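Local coordinates for protein SSD1 (Saccharomyces cerevisiae S288C, PDB 7AM1), which binds untranslated regions of mRNAs and represses their translation, as a non-enzymatic, pseudonuclease member of the RNase II family, at residues A[218-223]-A[282-287]; A[260-265]-A[299-304]; A[320-325]-A[703-708]. All coordinates share one frame; numbering follows the deposited sequence.

Contact 1: A[218-223]-A[282-287]; sequences GQLFSG and LFVASI
Phe221 and Gly223 pair with Ala285 and Phe283 across two antiparallel strands, 221-226 and 281-289. These are the first and fourth strands of an OB-type barrel, the cold-shock domain CSD2. Both pairs are hydrogen-bonded pairs. Phe221 N donates to Ala285 O at 2.9 Å, and Ala285 N returns a bond of 2.8 Å to Phe221 O. Both donors lie in the plane of the carbonyl they meet. The Gly223 pair is more end-on: Gly223 N to Phe283 O is 3.0 Å and Phe283 N to Gly223 O is 2.8 Å, each nearly along the C=O axis. Between them, Ser222 and Val284 form a non-hydrogen-bonded pair.

The Phe221 ring shares a sheet face with Ala285 and Phe283. Its CG is anti to the carbonyl carbon (chi1 -53°). This leads the ring along strand 281-289 toward Ile287, whose CD1 meets Phe221 CE2 at 3.8 Å. The two side chains cross at a slant, and Phe250 of strand 247-252 packs against the same ring. Val284 points to the other face. Its CG1, anti to the backbone N (chi1 180°), rests on Leu220 CB at 3.7 Å.

Past the paired residues, the hydroxyl of Ser286 takes over. Ser286 OG donates to Gln219 O at 3.1 Å, from 29° off the carbonyl plane, while the same hydroxyl touches Leu220 CD2. With an alanine in place of Ser286 the hydroxyl is gone, and Gln219 O is likely to keep its water but lose its direct tie to the neighbouring strand. That water donates to Gln219 O at 2.6 Å and accepts from Ile287 N.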
# COMPACT_ATOMS: atom_id res chain seq x y z
N GLY A 218 17.24 12.33 -8.32
CA GLY A 218 17.63 12.31 -6.93
C GLY A 218 17.00 11.22 -6.09
O GLY A 218 16.84 11.39 -4.88
N GLN A 219 16.64 10.09 -6.69
CA GLN A 219 16.09 8.99 -5.92
C GLN A 219 17.16 8.40 -5.02
O GLN A 219 18.34 8.36 -5.36
CB GLN A 219 15.53 7.91 -6.85
CG GLN A 219 14.31 8.34 -7.66
CD GLN A 219 13.78 7.24 -8.56
OE1 GLN A 219 13.57 6.11 -8.13
NE2 GLN A 219 13.56 7.57 -9.83
N LEU A 220 16.74 7.96 -3.83
CA LEU A 220 17.64 7.40 -2.83
C LEU A 220 17.29 5.94 -2.59
O LEU A 220 16.14 5.52 -2.76
CB LEU A 220 17.56 8.16 -1.51
CG LEU A 220 17.80 9.67 -1.59
CD1 LEU A 220 17.47 10.34 -0.26
CD2 LEU A 220 19.24 9.95 -2.00
N PHE A 221 18.30 5.17 -2.19
CA PHE A 221 18.16 3.74 -1.95
C PHE A 221 18.91 3.37 -0.68
O PHE A 221 20.10 3.67 -0.55
CB PHE A 221 18.72 2.91 -3.11
CG PHE A 221 18.16 3.30 -4.44
CD1 PHE A 221 16.88 2.93 -4.81
CD2 PHE A 221 18.92 4.04 -5.34
CE1 PHE A 221 16.36 3.29 -6.04
CE2 PHE A 221 18.41 4.40 -6.57
CZ PHE A 221 17.12 4.03 -6.91
N SER A 222 18.22 2.72 0.25
CA SER A 222 18.85 2.18 1.44
C SER A 222 19.32 0.76 1.17
O SER A 222 18.75 0.05 0.35
CB SER A 222 17.88 2.20 2.62
OG SER A 222 16.78 1.35 2.35
N GLY A 223 20.39 0.36 1.85
CA GLY A 223 20.94 -0.96 1.65
C GLY A 223 22.28 -1.12 2.35
O GLY A 223 22.67 -0.30 3.18
N LEU A 282 23.74 0.22 7.59
CA LEU A 282 22.85 0.66 6.53
C LEU A 282 23.40 1.95 5.93
O LEU A 282 23.74 2.88 6.66
CB LEU A 282 21.43 0.87 7.05
CG LEU A 282 20.55 -0.38 7.10
CD1 LEU A 282 19.17 -0.03 7.64
CD2 LEU A 282 20.43 -1.04 5.73
N PHE A 283 23.49 1.99 4.61
CA PHE A 283 23.88 3.19 3.89
C PHE A 283 22.74 3.61 2.96
O PHE A 283 21.85 2.83 2.63
CB PHE A 283 25.15 2.96 3.07
CG PHE A 283 26.35 2.62 3.91
CD1 PHE A 283 26.61 1.31 4.25
CD2 PHE A 283 27.22 3.60 4.36
CE1 PHE A 283 27.72 0.97 5.02
CE2 PHE A 283 28.33 3.28 5.12
CZ PHE A 283 28.57 1.96 5.45
N VAL A 284 22.79 4.87 2.54
CA VAL A 284 21.91 5.38 1.49
C VAL A 284 22.78 5.69 0.28
O VAL A 284 23.85 6.30 0.41
CB VAL A 284 21.14 6.63 1.95
CG1 VAL A 284 20.24 7.14 0.84
CG2 VAL A 284 20.30 6.30 3.19
N ALA A 285 22.33 5.25 -0.90
CA ALA A 285 23.07 5.45 -2.14
C ALA A 285 22.15 6.04 -3.20
O ALA A 285 20.92 6.02 -3.08
CB ALA A 285 23.66 4.12 -2.64
N SER A 286 22.77 6.58 -4.25
CA SER A 286 22.06 7.07 -5.42
C SER A 286 22.74 6.54 -6.67
O SER A 286 23.94 6.25 -6.66
CB SER A 286 22.01 8.61 -5.47
OG SER A 286 21.19 9.13 -4.44
N ILE A 287 21.97 6.40 -7.74
CA ILE A 287 22.50 5.93 -9.02
C ILE A 287 22.89 7.15 -9.85
O ILE A 287 22.06 8.04 -10.09
CB ILE A 287 21.48 5.05 -9.76
CG1 ILE A 287 21.31 3.72 -9.02
CG2 ILE A 287 21.90 4.84 -11.20
CD1 ILE A 287 20.20 2.85 -9.57
O HOH W 1 19.25 7.54 -7.68

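Contact 2: A[260-265]-A[299-304]; sequences IAIPTE and GILVSE
Ala261 and Gly299 meet where the third and fifth strands of the CSD2 OB-type barrel come together and close it. The strands do not lie flat beside each other: strand 260-263 and strand 299-304 run 72° apart. One backbone bond joins the segments. Gly299 N donates to Ala261 O at 3.0 Å, tilted 22° from the carbonyl plane.

Gly299 allows this close approach. A CB on it would collide with Ile260 CG2, which lies 3.5 Å from Gly299 N. Ile262 adds most of the apolar packing. A turn about its CB-CG1 bond (chi2 -64°) folds CD1 back and lays it against the Gly299-Ile300 peptide, 3.6 Å from Gly299 C. The other branch of Ile262, CG2, reaches Leu301 CG at 4.0 Å, the two side chains crossing at about a right angle. At the outer end, Pro263 CD touches Gly299 O at 3.7 Å.

The closure faces the barrel interior through Ile260 and Ile262, which both pack on Phe250 of strand 247-252. Leu225 of strand 221-226 touches Ile262 and Leu301, and Ile287 of strand 281-289 touches Ile260.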
# COMPACT_ATOMS: atom_id res chain seq x y z
N ILE A 260 24.43 -1.81 -7.17
CA ILE A 260 25.03 -0.56 -7.62
C ILE A 260 26.52 -0.62 -7.34
O ILE A 260 26.94 -0.92 -6.21
CB ILE A 260 24.39 0.66 -6.93
CG1 ILE A 260 22.88 0.68 -7.17
CG2 ILE A 260 25.05 1.93 -7.44
CD1 ILE A 260 22.12 1.68 -6.30
N ALA A 261 27.32 -0.35 -8.36
CA ALA A 261 28.77 -0.28 -8.19
C ALA A 261 29.13 1.08 -7.59
O ALA A 261 28.78 2.12 -8.15
CB ALA A 261 29.47 -0.49 -9.53
N ILE A 262 29.82 1.05 -6.46
CA ILE A 262 30.28 2.25 -5.78
C ILE A 262 31.80 2.28 -5.92
O ILE A 262 32.49 1.40 -5.39
CB ILE A 262 29.88 2.26 -4.30
CG1 ILE A 262 28.37 2.08 -4.13
CG2 ILE A 262 30.37 3.54 -3.64
CD1 ILE A 262 27.54 3.19 -4.70
N PRO A 263 32.37 3.26 -6.63
CA PRO A 263 33.84 3.39 -6.61
C PRO A 263 34.32 3.53 -5.17
O PRO A 263 33.83 4.38 -4.42
CB PRO A 263 34.09 4.66 -7.43
CG PRO A 263 32.91 4.74 -8.35
CD PRO A 263 31.74 4.22 -7.56
N THR A 264 35.28 2.69 -4.80
CA THR A 264 35.72 2.63 -3.41
C THR A 264 36.31 3.94 -2.92
O THR A 264 36.50 4.10 -1.71
CB THR A 264 36.73 1.50 -3.23
OG1 THR A 264 37.74 1.58 -4.24
CG2 THR A 264 36.03 0.15 -3.31
N GLU A 265 36.62 4.88 -3.82
CA GLU A 265 37.00 6.22 -3.40
C GLU A 265 35.87 6.95 -2.69
O GLU A 265 36.12 7.98 -2.05
CB GLU A 265 37.48 7.03 -4.60
N GLY A 299 26.98 4.41 -8.87
CA GLY A 299 26.30 5.29 -7.94
C GLY A 299 27.24 5.93 -6.94
O GLY A 299 28.46 5.76 -7.03
N ILE A 300 26.68 6.67 -5.99
CA ILE A 300 27.45 7.33 -4.95
C ILE A 300 26.83 6.99 -3.60
O ILE A 300 25.65 6.65 -3.50
CB ILE A 300 27.48 8.86 -5.15
CG1 ILE A 300 26.06 9.43 -5.07
CG2 ILE A 300 28.10 9.21 -6.49
CD1 ILE A 300 25.97 10.95 -5.19
N LEU A 301 27.63 7.11 -2.55
CA LEU A 301 27.13 6.99 -1.19
C LEU A 301 26.64 8.35 -0.72
O LEU A 301 27.35 9.35 -0.84
CB LEU A 301 28.19 6.47 -0.23
CG LEU A 301 28.59 5.00 -0.37
CD1 LEU A 301 29.60 4.63 0.70
CD2 LEU A 301 27.37 4.11 -0.28
N VAL A 302 25.42 8.38 -0.19
CA VAL A 302 24.83 9.61 0.33
C VAL A 302 24.96 9.70 1.84
O VAL A 302 25.30 10.76 2.37
CB VAL A 302 23.35 9.70 -0.11
CG1 VAL A 302 22.66 10.85 0.60
CG2 VAL A 302 23.25 9.83 -1.62
N SER A 303 24.72 8.60 2.55
CA SER A 303 24.74 8.64 4.00
C SER A 303 25.05 7.27 4.56
O SER A 303 24.88 6.24 3.90
CB SER A 303 23.38 9.13 4.55
OG SER A 303 23.00 10.36 3.96
N GLU A 304 25.54 7.27 5.80
CA GLU A 304 25.61 6.09 6.65
C GLU A 304 24.56 6.24 7.74
O GLU A 304 24.63 7.18 8.54
CB GLU A 304 27.00 5.92 7.26
CG GLU A 304 27.16 4.66 8.09
CD GLU A 304 28.57 4.52 8.65
OE1 GLU A 304 29.46 5.28 8.21
OE2 GLU A 304 28.78 3.64 9.51

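Contact 3: A[320-325]-A[703-708]; sequences RDNNFL and KDCAYQ
Asn322 comes within 5.0 Å of Cys705, CA to CA, just where helix 311-321 ends in a Schellman motif, with Asn323 at positive phi (73°) and Asn323 N bonded to Arg320 O. This turn sets Asn322, Asn323 and Phe324 against the side of the long helix 689-725.

Asn322 points its CB toward that helix. Its OD1 accepts from Gln708 NE2 at 2.8 Å, with the donor almost in line with the side-chain C=O. The Gln708 chain is extended beyond CG (chi2 173°), which carries its amide out to Asn322; the two amide planes are 59° apart. The other end of the Asn322 amide is also used: ND2 bonds to Ile318 O and Gln712 OE1, so the group is fixed against flipping. Asn323 ND2 donates to Cys705 SG at 3.4 Å, with the sulfur close to the amide plane, while its OD1 takes Leu220 N. Cys705 CB sits 3.2 Å from Asn322 O.

Phe324 meets the helix with its ring edge. CE2 lies 3.6 Å from Ala706 N, near the ring plane, and CZ touches Ala706 CB at 3.8 Å.

The contact thus seats the end of the CSD2 helix on helix 689-725. Lys702 of that helix bonds to Asn323 O, and Val420 of strand 420-421 packs on Phe324 and Ala706.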
# COMPACT_ATOMS: atom_id res chain seq x y z
N ARG A 320 14.25 7.25 4.26
CA ARG A 320 15.21 7.61 3.23
C ARG A 320 15.02 6.78 1.97
O ARG A 320 15.13 7.29 0.85
CB ARG A 320 16.64 7.42 3.72
CG ARG A 320 17.07 8.14 4.98
CD ARG A 320 17.26 9.62 4.78
NE ARG A 320 17.44 10.28 6.06
CZ ARG A 320 18.62 10.36 6.68
NH1 ARG A 320 19.71 9.84 6.13
NH2 ARG A 320 18.72 10.98 7.85
N ASP A 321 14.78 5.47 2.14
CA ASP A 321 14.58 4.61 0.98
C ASP A 321 13.39 5.07 0.17
O ASP A 321 13.33 4.85 -1.05
CB ASP A 321 14.37 3.16 1.42
CG ASP A 321 14.44 2.19 0.26
OD1 ASP A 321 15.38 2.30 -0.56
OD2 ASP A 321 13.57 1.30 0.18
N ASN A 322 12.41 5.70 0.82
CA ASN A 322 11.27 6.28 0.15
C ASN A 322 11.40 7.79 -0.05
O ASN A 322 10.39 8.48 -0.21
CB ASN A 322 10.00 5.92 0.91
CG ASN A 322 9.68 4.44 0.79
OD1 ASN A 322 9.24 3.98 -0.26
ND2 ASN A 322 9.92 3.69 1.86
N ASN A 323 12.63 8.32 -0.02
CA ASN A 323 12.94 9.66 -0.53
C ASN A 323 12.42 10.77 0.37
O ASN A 323 12.19 11.89 -0.09
CB ASN A 323 12.41 9.83 -1.95
CG ASN A 323 12.95 8.79 -2.90
OD1 ASN A 323 14.13 8.82 -3.24
ND2 ASN A 323 12.12 7.82 -3.27
N PHE A 324 12.25 10.49 1.66
CA PHE A 324 11.86 11.50 2.64
C PHE A 324 13.10 11.85 3.47
O PHE A 324 13.49 11.08 4.35
CB PHE A 324 10.71 11.01 3.50
CG PHE A 324 9.44 10.77 2.73
CD1 PHE A 324 8.61 11.83 2.39
CD2 PHE A 324 9.07 9.50 2.35
CE1 PHE A 324 7.44 11.62 1.68
CE2 PHE A 324 7.91 9.28 1.63
CZ PHE A 324 7.09 10.35 1.29
N LEU A 325 13.71 12.99 3.17
CA LEU A 325 14.80 13.50 4.00
C LEU A 325 14.27 14.29 5.19
O LEU A 325 14.92 14.34 6.24
CB LEU A 325 15.74 14.36 3.17
CG LEU A 325 16.50 13.65 2.05
CD1 LEU A 325 17.39 14.65 1.32
CD2 LEU A 325 17.32 12.50 2.59
N LYS A 703 3.71 10.39 -3.10
CA LYS A 703 2.57 9.77 -2.43
C LYS A 703 2.71 8.25 -2.41
O LYS A 703 2.45 7.61 -1.39
CB LYS A 703 1.27 10.18 -3.12
CG LYS A 703 0.03 9.60 -2.47
CD LYS A 703 -1.19 10.50 -2.73
CE LYS A 703 -2.40 10.01 -1.97
NZ LYS A 703 -2.17 10.12 -0.50
N ASP A 704 3.14 7.66 -3.52
CA ASP A 704 3.35 6.22 -3.51
C ASP A 704 4.49 5.84 -2.58
O ASP A 704 4.45 4.78 -1.96
CB ASP A 704 3.59 5.72 -4.94
CG ASP A 704 2.32 5.76 -5.77
OD1 ASP A 704 1.22 5.81 -5.18
OD2 ASP A 704 2.41 5.77 -7.01
N CYS A 705 5.49 6.72 -2.45
CA CYS A 705 6.55 6.50 -1.47
C CYS A 705 6.00 6.56 -0.05
O CYS A 705 6.43 5.78 0.82
CB CYS A 705 7.65 7.55 -1.66
SG CYS A 705 8.75 7.26 -3.09
N ALA A 706 5.08 7.49 0.23
CA ALA A 706 4.49 7.57 1.57
C ALA A 706 3.68 6.31 1.88
O ALA A 706 3.66 5.85 3.03
CB ALA A 706 3.60 8.81 1.69
N TYR A 707 3.00 5.77 0.88
CA TYR A 707 2.29 4.50 1.03
C TYR A 707 3.27 3.37 1.34
O TYR A 707 3.06 2.60 2.28
CB TYR A 707 1.50 4.22 -0.24
CG TYR A 707 0.97 2.81 -0.39
CD1 TYR A 707 -0.17 2.41 0.28
CD2 TYR A 707 1.59 1.90 -1.24
CE1 TYR A 707 -0.67 1.12 0.14
CE2 TYR A 707 1.10 0.61 -1.39
CZ TYR A 707 -0.03 0.23 -0.70
OH TYR A 707 -0.53 -1.04 -0.85
N GLN A 708 4.34 3.27 0.56
CA GLN A 708 5.31 2.21 0.79
C GLN A 708 5.93 2.32 2.18
O GLN A 708 6.10 1.32 2.88
CB GLN A 708 6.40 2.26 -0.29
CG GLN A 708 5.86 1.95 -1.68
CD GLN A 708 6.87 2.16 -2.79
OE1 GLN A 708 6.70 1.63 -3.89
NE2 GLN A 708 7.93 2.93 -2.53

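From the N terminus, the chain first runs through 218-223, which leads into the first barrel strand. Contact 1 closes when 282-287 returns to pair with it, and contact 2 crosses it: 260-265 lies inside that loop, while 299-304 follows it. The two share one sheet, since strands 281-289 and 298-307 are neighbours, probably bonded from Ile300 N to Ser286 O. Together they bring the barrel to closure. Contact 3 opens later, at the end of helix 311-321, and spans nearly 380 residues to helix 689-725. It touches contact 1 directly: Asp321 OD1 accepts from Ser222 N. The helix end therefore links the barrel to the long helix.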